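Local coordinates for protein ComZ (PDB 6QVI) that is a competence-associated pilin that probably acts as a DNA receptor at the pilus tip, helping the bacterium capture DNA for natural transformation, at residues A[71-76]-A[100-105]; A[59-62]-A[67-70]; A[30-35]-A[125-130]; A[133-138]-A[268-273]. All blocks are in the same frame, centred on the assembly; numbering follows the deposited sequence.

How the contacts relate
Three of the contacts lie together in the pseudopilin-like domain, and the fourth marks its junction with the beta-solenoid domain. Contact 3 packs helix 12-40 on the antiparallel sheet, and contacts 1 and 2 are nested within the chain loop that it closes. Contact 2 has its centre about 13 Å from that of contact 1 and about 14 Å from that of contact 3, and it touches both: Leu75 CD2 meets Leu59 CG at 3.8 Å, and Asp60 O probably accepts a hydrogen bond from Gln35 NE2 at 2.6 Å. Contact 4 follows contact 3 directly in sequence, with centres about 21 Å apart.

Contact 1 (A[71-76]-A[100-105]); sequences VNNRLV and KDAQDD
Asn73 sets its CG anti to its own carbonyl carbon (chi1 -55°), and Lys100 sends CG between its backbone N and carbonyl carbon (chi1 89°), which brings the two side chains across each other at about a right angle. The touching branch is the amide oxygen: Asn73 OD1 lies 3.5 Å from Lys100 CG and nearly as close to CD and CE, beside the aliphatic stem; the ammonium, Lys100 NZ, is hydrogen-bonded to Ala56 O. The other branch, Asn73 ND2, stands 4.2 Å from Ala102 CB. Asn73 is also the second turn residue of a tight two-residue beta hairpin, close to type I', in which Val71 and Arg74 exchange both backbone bonds. Lys100 N donates to Asn73 O at 3.2 Å from above the carbonyl plane, prolonging the antiparallel pairing of strand 74-76 with strand 90-100 in the pseudopilin-like sheet. With an alanine here the CB and the backbone bond would remain, but the Lys100 stem would probably lose the amide oxygen lying across it and Ala102 CB its nearby ND2. Past Lys100 the chain folds into an Asx turn, where Asp101 OD2 accepts from Gln103 N at 2.8 Å and from Asp104 N on the opposite face of the carboxylate.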
loop_
_atom_site.group_PDB
_atom_site.type_symbol
_atom_site.label_atom_id
_atom_site.label_comp_id
_atom_site.label_asym_id
_atom_site.label_seq_id
_atom_site.Cartn_x
_atom_site.Cartn_y
_atom_site.Cartn_z
ATOM N N VAL A 71 13.968 -3.710 -26.310
ATOM C CA VAL A 71 15.161 -3.207 -26.946
ATOM C C VAL A 71 14.686 -2.390 -28.110
ATOM O O VAL A 71 13.963 -2.850 -28.954
ATOM C CB VAL A 71 16.076 -4.306 -27.429
ATOM C CG1 VAL A 71 17.445 -3.739 -27.678
ATOM C CG2 VAL A 71 16.159 -5.389 -26.392
ATOM N N ASN A 72 15.084 -1.147 -28.116
ATOM C CA ASN A 72 14.666 -0.203 -29.138
ATOM C C ASN A 72 13.179 -0.288 -29.270
ATOM O O ASN A 72 12.677 -0.564 -30.323
ATOM C CB ASN A 72 15.326 -0.482 -30.465
ATOM C CG ASN A 72 16.764 -0.122 -30.464
ATOM O OD1 ASN A 72 17.135 0.928 -29.986
ATOM N ND2 ASN A 72 17.583 -0.982 -31.004
ATOM N N ASN A 73 12.473 -0.138 -28.162
ATOM C CA ASN A 73 11.034 -0.246 -28.086
ATOM C C ASN A 73 10.392 -1.475 -28.692
ATOM O O ASN A 73 9.262 -1.406 -29.061
ATOM C CB ASN A 73 10.383 0.974 -28.683
ATOM C CG ASN A 73 10.857 2.240 -28.059
ATOM O OD1 ASN A 73 10.835 2.391 -26.856
ATOM N ND2 ASN A 73 11.293 3.164 -28.883
ATOM N N ARG A 74 11.043 -2.618 -28.708
ATOM C CA ARG A 74 10.471 -3.762 -29.328
ATOM C C ARG A 74 10.827 -5.004 -28.545
ATOM O O ARG A 74 11.875 -5.094 -27.969
ATOM C CB ARG A 74 10.989 -3.786 -30.757
ATOM C CG ARG A 74 11.197 -5.128 -31.409
ATOM C CD ARG A 74 12.077 -5.005 -32.635
ATOM N NE ARG A 74 12.841 -6.217 -32.864
ATOM C CZ ARG A 74 12.401 -7.263 -33.543
ATOM N NH1 ARG A 74 11.206 -7.257 -34.079
ATOM N NH2 ARG A 74 13.161 -8.320 -33.695
ATOM N N LEU A 75 9.922 -5.956 -28.512
ATOM C CA LEU A 75 10.147 -7.180 -27.800
ATOM C C LEU A 75 9.475 -8.312 -28.512
ATOM O O LEU A 75 8.300 -8.317 -28.661
ATOM C CB LEU A 75 9.576 -7.056 -26.415
ATOM C CG LEU A 75 9.370 -8.371 -25.710
ATOM C CD1 LEU A 75 10.721 -8.882 -25.305
ATOM C CD2 LEU A 75 8.521 -8.175 -24.492
ATOM N N VAL A 76 10.226 -9.321 -28.884
ATOM C CA VAL A 76 9.652 -10.415 -29.641
ATOM C C VAL A 76 9.069 -11.447 -28.704
ATOM O O VAL A 76 9.794 -12.064 -27.924
ATOM C CB VAL A 76 10.688 -11.047 -30.583
ATOM C CG1 VAL A 76 10.080 -12.254 -31.248
ATOM C CG2 VAL A 76 11.092 -10.006 -31.629
ATOM N N LYS A 100 6.460 -0.889 -27.673
ATOM C CA LYS A 100 6.017 0.181 -26.790
ATOM C C LYS A 100 6.180 1.522 -27.486
ATOM O O LYS A 100 7.074 1.711 -28.314
ATOM C CB LYS A 100 6.758 0.179 -25.453
ATOM C CG LYS A 100 8.024 0.975 -25.432
ATOM C CD LYS A 100 8.687 0.855 -24.079
ATOM C CE LYS A 100 9.001 2.202 -23.525
ATOM N NZ LYS A 100 10.057 2.017 -22.508
ATOM N N ASP A 101 5.286 2.444 -27.150
ATOM C CA ASP A 101 5.344 3.797 -27.679
ATOM C C ASP A 101 6.500 4.572 -27.071
ATOM O O ASP A 101 6.723 4.536 -25.858
ATOM C CB ASP A 101 4.030 4.515 -27.372
ATOM C CG ASP A 101 3.839 5.775 -28.199
ATOM O OD1 ASP A 101 3.126 5.713 -29.232
ATOM O OD2 ASP A 101 4.396 6.828 -27.807
ATOM N N ALA A 102 7.214 5.318 -27.915
ATOM C CA ALA A 102 8.348 6.082 -27.409
ATOM C C ALA A 102 7.890 7.159 -26.430
ATOM O O ALA A 102 8.544 7.385 -25.404
ATOM C CB ALA A 102 9.127 6.705 -28.563
ATOM N N GLN A 103 6.751 7.806 -26.704
ATOM C CA GLN A 103 6.307 8.930 -25.879
ATOM C C GLN A 103 5.582 8.459 -24.619
ATOM O O GLN A 103 6.037 8.699 -23.493
ATOM C CB GLN A 103 5.383 9.845 -26.688
ATOM C CG GLN A 103 5.776 10.006 -28.137
ATOM C CD GLN A 103 6.829 11.079 -28.342
ATOM O OE1 GLN A 103 6.913 12.040 -27.577
ATOM N NE2 GLN A 103 7.630 10.926 -29.391
ATOM N N ASP A 104 4.445 7.794 -24.799
ATOM C CA ASP A 104 3.571 7.378 -23.709
ATOM C C ASP A 104 3.924 5.954 -23.276
ATOM O O ASP A 104 3.727 5.004 -24.039
ATOM C CB ASP A 104 2.133 7.481 -24.200
ATOM C CG ASP A 104 1.115 7.441 -23.098
ATOM O OD1 ASP A 104 1.352 6.738 -22.093
ATOM O OD2 ASP A 104 0.050 8.078 -23.268
ATOM N N ASP A 105 4.399 5.796 -22.040
ATOM C CA ASP A 105 4.810 4.497 -21.518
ATOM C C ASP A 105 3.625 3.599 -21.172
ATOM O O ASP A 105 3.826 2.545 -20.548
ATOM C CB ASP A 105 5.703 4.669 -20.282
ATOM C CG ASP A 105 5.003 5.419 -19.147
ATOM O OD1 ASP A 105 5.390 5.212 -17.971
ATOM O OD2 ASP A 105 4.060 6.212 -19.423
#

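Contact 2 (A[59-62]-A[67-70]); sequences LDLD and ITPF
Leu59 and Thr68 form a single antiparallel bridge, a hydrogen-bonded pair joined through both backbones. Thr68 N donates to Leu59 O at 2.9 Å in a nearly straight bond (169° at the hydrogen), and Leu59 N returns one to Thr68 O at 3.1 Å. Leu59 O also receives a CA-H...O contact from Ile67 CA, 3.4 Å away, so two neighbouring residues serve one carbonyl oxygen.

The apolar contacts flank this bridge. Ile67 CG1 stands anti to the carbonyl carbon (chi1 -62°), and from there CD1 reaches Asp60 CB at 3.7 Å, while CG2 packs by the backbone of Leu59. On the other side of the bridge, Leu61 CD1 meets Thr68 CG2 at 4.0 Å, the two side chains crossing at about a right angle. Were Ile67 replaced by an alanine, both CD1 and CG2 would go, and Asp60 CB would probably lose its apolar partner, with a gap opened beside the bridge.

The charged end of Asp60 turns into the intervening loop, where OD1 accepts from Gly65 N and OD2 from Asp64 N. The spacing of Asp60, Asp62, Asp64, Gly65 and Ile67 recalls the calcium loops of EF-hand and dockerin proteins, as does the bond from Asp60 to Gly65 N; the likeness alone does not establish a metal site. Chemically, the contact divides its tasks: backbone bonds fix the register of the bridge, methyl groups cover its flanks, and the carboxylate of Asp60, a buried residue, probably has its charge eased by the amide N-H groups of the loop.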
loop_
_atom_site.group_PDB
_atom_site.type_symbol
_atom_site.label_atom_id
_atom_site.label_comp_id
_atom_site.label_asym_id
_atom_site.label_seq_id
_atom_site.Cartn_x
_atom_site.Cartn_y
_atom_site.Cartn_z
ATOM N N LEU A 59 8.584 -7.238 -19.654
ATOM C CA LEU A 59 7.627 -8.221 -19.199
ATOM C C LEU A 59 8.329 -9.260 -18.353
ATOM O O LEU A 59 9.511 -9.551 -18.546
ATOM C CB LEU A 59 6.942 -8.932 -20.371
ATOM C CG LEU A 59 6.288 -8.059 -21.420
ATOM C CD1 LEU A 59 5.470 -8.933 -22.354
ATOM C CD2 LEU A 59 5.420 -7.026 -20.761
ATOM N N ASP A 60 7.556 -9.833 -17.437
ATOM C CA ASP A 60 8.007 -10.910 -16.579
ATOM C C ASP A 60 7.368 -12.159 -17.160
ATOM O O ASP A 60 6.390 -12.693 -16.634
ATOM C CB ASP A 60 7.592 -10.658 -15.134
ATOM C CG ASP A 60 8.199 -11.656 -14.169
ATOM O OD1 ASP A 60 8.067 -11.461 -12.940
ATOM O OD2 ASP A 60 8.818 -12.633 -14.641
ATOM N N LEU A 61 7.954 -12.634 -18.263
ATOM C CA LEU A 61 7.377 -13.766 -18.978
ATOM C C LEU A 61 7.439 -15.011 -18.128
ATOM O O LEU A 61 6.528 -15.844 -18.170
ATOM C CB LEU A 61 8.149 -13.990 -20.270
ATOM C CG LEU A 61 8.096 -12.772 -21.165
ATOM C CD1 LEU A 61 8.908 -12.995 -22.373
ATOM C CD2 LEU A 61 6.649 -12.605 -21.613
ATOM N N ASP A 62 8.518 -15.171 -17.372
ATOM C CA ASP A 62 8.538 -16.251 -16.405
ATOM C C ASP A 62 7.412 -16.126 -15.386
ATOM O O ASP A 62 6.782 -17.127 -15.028
ATOM C CB ASP A 62 9.855 -16.307 -15.670
ATOM C CG ASP A 62 9.864 -17.422 -14.677
ATOM O OD1 ASP A 62 9.248 -17.280 -13.603
ATOM O OD2 ASP A 62 10.544 -18.433 -14.975
ATOM N N ILE A 67 12.875 -9.843 -15.579
ATOM C CA ILE A 67 12.226 -8.969 -16.546
ATOM C C ILE A 67 13.049 -9.005 -17.820
ATOM O O ILE A 67 14.274 -8.827 -17.768
ATOM C CB ILE A 67 12.121 -7.525 -16.024
ATOM C CG1 ILE A 67 11.258 -7.435 -14.744
ATOM C CG2 ILE A 67 11.557 -6.630 -17.135
ATOM C CD1 ILE A 67 9.775 -7.717 -14.952
ATOM N N THR A 68 12.386 -9.179 -18.938
ATOM C CA THR A 68 13.091 -9.122 -20.178
ATOM C C THR A 68 12.597 -7.799 -20.693
ATOM O O THR A 68 11.422 -7.590 -20.809
ATOM C CB THR A 68 12.795 -10.316 -21.086
ATOM O OG1 THR A 68 12.124 -9.875 -22.248
ATOM C CG2 THR A 68 11.937 -11.317 -20.402
ATOM N N PRO A 69 13.505 -6.881 -20.960
ATOM C CA PRO A 69 13.170 -5.537 -21.375
ATOM C C PRO A 69 12.954 -5.349 -22.845
ATOM O O PRO A 69 13.138 -6.242 -23.622
ATOM C CB PRO A 69 14.407 -4.778 -20.979
ATOM C CG PRO A 69 15.469 -5.729 -21.291
ATOM C CD PRO A 69 14.949 -7.070 -20.917
ATOM N N PHE A 70 12.564 -4.148 -23.207
ATOM C CA PHE A 70 12.322 -3.803 -24.566
ATOM C C PHE A 70 13.611 -3.299 -25.109
ATOM O O PHE A 70 14.247 -2.529 -24.466
ATOM C CB PHE A 70 11.369 -2.632 -24.607
ATOM C CG PHE A 70 9.940 -2.993 -24.451
ATOM C CD1 PHE A 70 9.319 -2.866 -23.250
ATOM C CD2 PHE A 70 9.217 -3.411 -25.508
ATOM C CE1 PHE A 70 8.005 -3.183 -23.100
ATOM C CE2 PHE A 70 7.903 -3.733 -25.379
ATOM C CZ PHE A 70 7.293 -3.615 -24.171
#

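Contact 3 (A[30-35]-A[125-130])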
loop_
_atom_site.group_PDB
_atom_site.type_symbol
_atom_site.label_atom_id
_atom_site.label_comp_id
_atom_site.label_asym_id
_atom_site.label_seq_id
_atom_site.Cartn_x
_atom_site.Cartn_y
_atom_site.Cartn_z
ATOM N N ALA A 30 -4.175 -12.272 -24.813
ATOM C CA ALA A 30 -4.474 -12.893 -23.536
ATOM C C ALA A 30 -3.255 -12.878 -22.622
ATOM O O ALA A 30 -3.358 -12.531 -21.434
ATOM C CB ALA A 30 -4.967 -14.321 -23.740
ATOM N N ALA A 31 -2.087 -13.234 -23.161
ATOM C CA ALA A 31 -0.885 -13.216 -22.334
ATOM C C ALA A 31 -0.591 -11.801 -21.859
ATOM O O ALA A 31 -0.145 -11.603 -20.723
ATOM C CB ALA A 31 0.314 -13.792 -23.094
ATOM N N LEU A 32 -0.843 -10.807 -22.715
ATOM C CA LEU A 32 -0.588 -9.428 -22.332
ATOM C C LEU A 32 -1.522 -9.011 -21.197
ATOM O O LEU A 32 -1.074 -8.512 -20.157
ATOM C CB LEU A 32 -0.754 -8.529 -23.551
ATOM C CG LEU A 32 -0.125 -7.136 -23.470
ATOM C CD1 LEU A 32 1.357 -7.262 -23.120
ATOM C CD2 LEU A 32 -0.309 -6.346 -24.776
ATOM N N PHE A 33 -2.816 -9.311 -21.341
ATOM C CA PHE A 33 -3.753 -9.080 -20.254
ATOM C C PHE A 33 -3.339 -9.844 -19.005
ATOM O O PHE A 33 -3.576 -9.372 -17.887
ATOM C CB PHE A 33 -5.178 -9.492 -20.669
ATOM C CG PHE A 33 -6.213 -9.334 -19.567
ATOM C CD1 PHE A 33 -6.605 -10.420 -18.801
ATOM C CD2 PHE A 33 -6.780 -8.109 -19.288
ATOM C CE1 PHE A 33 -7.557 -10.292 -17.782
ATOM C CE2 PHE A 33 -7.713 -7.967 -18.233
ATOM C CZ PHE A 33 -8.099 -9.052 -17.497
ATOM N N GLN A 34 -2.746 -11.028 -19.164
ATOM C CA GLN A 34 -2.374 -11.772 -17.972
ATOM C C GLN A 34 -1.150 -11.154 -17.311
ATOM O O GLN A 34 -1.026 -11.160 -16.083
ATOM C CB GLN A 34 -2.115 -13.241 -18.285
ATOM C CG GLN A 34 -2.082 -14.027 -16.998
ATOM C CD GLN A 34 -1.323 -15.322 -17.092
ATOM O OE1 GLN A 34 -0.089 -15.331 -17.037
ATOM N NE2 GLN A 34 -2.042 -16.426 -17.169
ATOM N N GLN A 35 -0.263 -10.566 -18.110
ATOM C CA GLN A 35 0.812 -9.770 -17.547
ATOM C C GLN A 35 0.258 -8.535 -16.851
ATOM O O GLN A 35 0.880 -8.030 -15.912
ATOM C CB GLN A 35 1.794 -9.387 -18.651
ATOM C CG GLN A 35 2.736 -10.527 -19.032
ATOM C CD GLN A 35 3.934 -10.587 -18.108
ATOM O OE1 GLN A 35 4.603 -9.583 -17.895
ATOM N NE2 GLN A 35 4.185 -11.749 -17.523
ATOM N N ALA A 125 -2.978 -4.737 -32.772
ATOM C CA ALA A 125 -3.827 -4.009 -31.828
ATOM C C ALA A 125 -3.008 -3.090 -30.936
ATOM O O ALA A 125 -1.916 -3.450 -30.462
ATOM C CB ALA A 125 -4.640 -4.960 -30.949
ATOM N N THR A 126 -3.571 -1.915 -30.684
ATOM C CA THR A 126 -2.976 -0.965 -29.769
ATOM C C THR A 126 -3.783 -0.929 -28.477
ATOM O O THR A 126 -4.998 -0.681 -28.498
ATOM C CB THR A 126 -2.961 0.438 -30.351
ATOM O OG1 THR A 126 -2.102 0.463 -31.489
ATOM C CG2 THR A 126 -2.441 1.417 -29.291
ATOM N N PHE A 127 -3.080 -1.075 -27.356
ATOM C CA PHE A 127 -3.685 -1.023 -26.039
ATOM C C PHE A 127 -3.156 0.158 -25.251
ATOM O O PHE A 127 -2.029 0.608 -25.447
ATOM C CB PHE A 127 -3.419 -2.283 -25.245
ATOM C CG PHE A 127 -3.649 -3.509 -25.986
ATOM C CD1 PHE A 127 -2.681 -4.002 -26.838
ATOM C CD2 PHE A 127 -4.842 -4.193 -25.836
ATOM C CE1 PHE A 127 -2.895 -5.170 -27.536
ATOM C CE2 PHE A 127 -5.062 -5.352 -26.548
ATOM C CZ PHE A 127 -4.080 -5.843 -27.390
ATOM N N ARG A 128 -3.888 0.503 -24.218
ATOM C CA ARG A 128 -3.449 1.484 -23.265
ATOM C C ARG A 128 -3.541 0.661 -22.011
ATOM O O ARG A 128 -4.572 0.159 -21.692
ATOM C CB ARG A 128 -4.385 2.650 -23.210
ATOM C CG ARG A 128 -4.635 3.131 -21.808
ATOM C CD ARG A 128 -4.433 4.618 -21.692
ATOM N NE ARG A 128 -5.121 5.340 -22.737
ATOM C CZ ARG A 128 -4.612 6.401 -23.335
ATOM N NH1 ARG A 128 -3.416 6.841 -22.973
ATOM N NH2 ARG A 128 -5.294 7.014 -24.289
ATOM N N ILE A 129 -2.437 0.499 -21.321
ATOM C CA ILE A 129 -2.362 -0.343 -20.137
ATOM C C ILE A 129 -1.718 0.435 -19.008
ATOM O O ILE A 129 -0.589 0.924 -19.147
ATOM C CB ILE A 129 -1.569 -1.636 -20.371
ATOM C CG1 ILE A 129 -2.079 -2.352 -21.628
ATOM C CG2 ILE A 129 -1.620 -2.530 -19.126
ATOM C CD1 ILE A 129 -1.298 -3.607 -21.879
ATOM N N SER A 130 -2.418 0.519 -17.868
ATOM C CA SER A 130 -1.853 1.132 -16.674
ATOM C C SER A 130 -2.248 0.298 -15.466
ATOM O O SER A 130 -3.370 -0.218 -15.404
ATOM C CB SER A 130 -2.304 2.593 -16.568
ATOM O OG SER A 130 -3.695 2.694 -16.322
#
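Leu32, the residue that meets both Phe127 and Ile129, sits in a helix turn whose shortest polar bonds are Gln34 N to Ala30 O and Gln35 N to Ala31 O, each 2.8 Å long. These belong to helix 12-40, which lies against the antiparallel sheet in the arrangement of the pilin fold, a long N-terminal helix packed on a beta sheet. Strand 120-130 contributes Phe127 and Ile129, two residues apart and therefore on one face, both with their CB toward the helix; Thr126, Arg128 and Ser130 start from the opposite face. Across the strand edges, Phe127 is paired by backbone bonds with Phe108 on one neighbour, and Arg128 with Gln519 on the other.

The interface between the two segments is wholly apolar and buried. Leu32 holds CG anti to its backbone N (chi1 -162°), which carries the branched end away from the helix and in over the strand. Its two contacts divide between CD2 and the branch point. Leu32 CD2 approaches the Phe127 ring obliquely, 3.9 Å from CD1 and only slightly farther from CE1. That ring also meets the ring of Phe518 in strand 517-529, their planes inclined at about 35°, and it touches Lys29 one turn earlier in the helix. Ile129 has an extended chain (chi2 179°), with CD1 reaching beyond CG1 toward the leucine, and it packs in addition on Leu55, Tyr36 and Phe518. At the tip of that chain, Ile129 CD1 lies 4.0 Å from Leu32 CG and 4.1 Å from Leu32 CD2.

Contact 4 (A[133-138]-A[268-273])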
loop_
_atom_site.group_PDB
_atom_site.type_symbol
_atom_site.label_atom_id
_atom_site.label_comp_id
_atom_site.label_asym_id
_atom_site.label_seq_id
_atom_site.Cartn_x
_atom_site.Cartn_y
_atom_site.Cartn_z
ATOM N N ASP A 133 -0.679 0.012 -9.154
ATOM C CA ASP A 133 0.540 0.295 -8.403
ATOM C C ASP A 133 0.199 0.691 -6.958
ATOM O O ASP A 133 0.304 1.849 -6.537
ATOM C CB ASP A 133 1.390 1.352 -9.115
ATOM C CG ASP A 133 2.724 1.617 -8.404
ATOM O OD1 ASP A 133 3.121 0.780 -7.552
ATOM O OD2 ASP A 133 3.382 2.645 -8.707
ATOM N N TYR A 134 -0.219 -0.326 -6.209
ATOM C CA TYR A 134 -0.523 -0.142 -4.797
ATOM C C TYR A 134 0.702 0.436 -4.108
ATOM O O TYR A 134 1.742 -0.222 -4.010
ATOM C CB TYR A 134 -0.927 -1.489 -4.183
ATOM C CG TYR A 134 -2.358 -1.934 -4.504
ATOM C CD1 TYR A 134 -3.455 -1.191 -4.055
ATOM C CD2 TYR A 134 -2.613 -3.043 -5.323
ATOM C CE1 TYR A 134 -4.761 -1.579 -4.341
ATOM C CE2 TYR A 134 -3.920 -3.432 -5.630
ATOM C CZ TYR A 134 -4.993 -2.691 -5.136
ATOM O OH TYR A 134 -6.301 -3.045 -5.413
ATOM N N LEU A 135 0.556 1.649 -3.577
ATOM C CA LEU A 135 1.686 2.350 -2.978
ATOM C C LEU A 135 2.217 1.606 -1.772
ATOM O O LEU A 135 1.455 1.052 -0.960
ATOM C CB LEU A 135 1.276 3.767 -2.591
ATOM C CG LEU A 135 0.899 4.601 -3.812
ATOM C CD1 LEU A 135 0.807 6.069 -3.465
ATOM C CD2 LEU A 135 1.945 4.368 -4.928
ATOM N N GLU A 136 3.546 1.571 -1.677
ATOM C CA GLU A 136 4.223 0.838 -0.613
ATOM C C GLU A 136 5.265 1.748 0.017
ATOM O O GLU A 136 6.346 1.942 -0.553
ATOM C CB GLU A 136 4.846 -0.456 -1.120
ATOM C CG GLU A 136 3.796 -1.462 -1.530
ATOM C CD GLU A 136 4.377 -2.834 -1.763
ATOM O OE1 GLU A 136 5.621 -2.966 -1.706
ATOM O OE2 GLU A 136 3.585 -3.782 -1.987
ATOM N N GLN A 137 4.923 2.312 1.180
ATOM C CA GLN A 137 5.835 3.227 1.845
ATOM C C GLN A 137 5.698 3.055 3.357
ATOM O O GLN A 137 4.644 2.655 3.865
ATOM C CB GLN A 137 5.556 4.677 1.392
ATOM C CG GLN A 137 4.140 5.132 1.766
ATOM C CD GLN A 137 3.069 4.690 0.785
ATOM O OE1 GLN A 137 3.185 4.914 -0.410
ATOM N NE2 GLN A 137 2.054 4.002 1.284
ATOM N N ALA A 138 6.761 3.393 4.085
ATOM C CA ALA A 138 6.649 3.322 5.533
ATOM C C ALA A 138 5.832 4.468 6.064
ATOM O O ALA A 138 5.131 4.309 7.073
ATOM C CB ALA A 138 8.022 3.340 6.208
ATOM N N PHE A 268 7.335 14.516 -9.714
ATOM C CA PHE A 268 6.349 13.563 -9.224
ATOM C C PHE A 268 5.894 12.710 -10.399
ATOM O O PHE A 268 5.505 13.240 -11.454
ATOM C CB PHE A 268 5.178 14.314 -8.602
ATOM C CG PHE A 268 4.100 13.430 -8.029
ATOM C CD1 PHE A 268 4.271 12.728 -6.828
ATOM C CD2 PHE A 268 2.889 13.331 -8.681
ATOM C CE1 PHE A 268 3.223 11.962 -6.304
ATOM C CE2 PHE A 268 1.860 12.549 -8.178
ATOM C CZ PHE A 268 2.020 11.862 -7.005
ATOM N N ASP A 269 6.034 11.397 -10.248
ATOM C CA ASP A 269 5.889 10.427 -11.335
ATOM C C ASP A 269 4.559 9.683 -11.316
ATOM O O ASP A 269 4.524 8.480 -11.569
ATOM C CB ASP A 269 7.028 9.434 -11.265
ATOM C CG ASP A 269 6.916 8.548 -10.066
ATOM O OD1 ASP A 269 6.505 9.039 -8.982
ATOM O OD2 ASP A 269 7.253 7.363 -10.202
ATOM N N LEU A 270 3.440 10.337 -11.017
ATOM C CA LEU A 270 2.187 9.602 -10.963
ATOM C C LEU A 270 1.058 10.415 -11.569
ATOM O O LEU A 270 0.908 11.609 -11.296
ATOM C CB LEU A 270 1.801 9.240 -9.532
ATOM C CG LEU A 270 2.582 8.230 -8.693
ATOM C CD1 LEU A 270 1.988 8.115 -7.231
ATOM C CD2 LEU A 270 2.660 6.892 -9.368
ATOM N N SER A 271 0.274 9.751 -12.395
ATOM C CA SER A 271 -1.014 10.236 -12.840
ATOM C C SER A 271 -2.059 9.593 -11.941
ATOM O O SER A 271 -1.844 8.501 -11.402
ATOM C CB SER A 271 -1.259 9.894 -14.307
ATOM O OG SER A 271 -0.661 8.649 -14.648
ATOM N N ASP A 272 -3.155 10.309 -11.716
ATOM C CA ASP A 272 -4.200 9.885 -10.801
ATOM C C ASP A 272 -3.604 9.505 -9.440
ATOM O O ASP A 272 -3.760 8.363 -8.982
ATOM C CB ASP A 272 -4.988 8.718 -11.389
ATOM C CG ASP A 272 -5.445 8.983 -12.816
ATOM O OD1 ASP A 272 -6.056 8.080 -13.433
ATOM O OD2 ASP A 272 -5.167 10.090 -13.335
ATOM N N PRO A 273 -2.889 10.417 -8.819
ATOM C CA PRO A 273 -2.336 10.053 -7.540
ATOM C C PRO A 273 -3.400 10.279 -6.523
ATOM O O PRO A 273 -4.211 11.163 -6.667
ATOM C CB PRO A 273 -1.251 11.069 -7.372
ATOM C CG PRO A 273 -1.818 12.277 -7.984
ATOM C CD PRO A 273 -2.652 11.826 -9.125
#
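Asp133 and Leu270 come no nearer by backbone than 9.8 Å between their CA atoms, and Leu135 and Pro273 keep the same separation. The main chains of 133-138 and 268-273, both irregular, thus pass at a distance that side chains must span. Asp133 and Leu135 pair by backbone with Gly513 and Leu511, and Ala138 with Val470 of the solenoid strand 469-472.

Leu270 carries the contact, pointing toward the other segment with its two methyl groups divided between two partners. Its CD1 faces Leu135 CD2 at 4.4 Å, a loose meeting of methyl ends. Its CD2 lies at the same 4.4 Å from Asp133 OD2. The carboxylate arrives there because Asp133 CG stands anti to the backbone N (chi1 -176°).

The place is the junction of two domains: 133-138 leads from the last residues of strand 120-130, in the pseudopilin-like sheet, to strand 139-141 of the beta-solenoid, and 268-273 follows the solenoid strand 265-266. Tyr161, on strand 160-162 of the solenoid, lies against Leu135, Leu270 and Pro273 and so touches both segments. Nearby, Asp133 OD2 and Asp269 OD2 are 6.3 Å apart, and their like charges are probably eased by Arg213, which forms a salt bridge with Asp269 and a long, weak ion pair with Asp133. Within the second segment, Pro273 CB meets the edge of the Phe268 ring, in its plane.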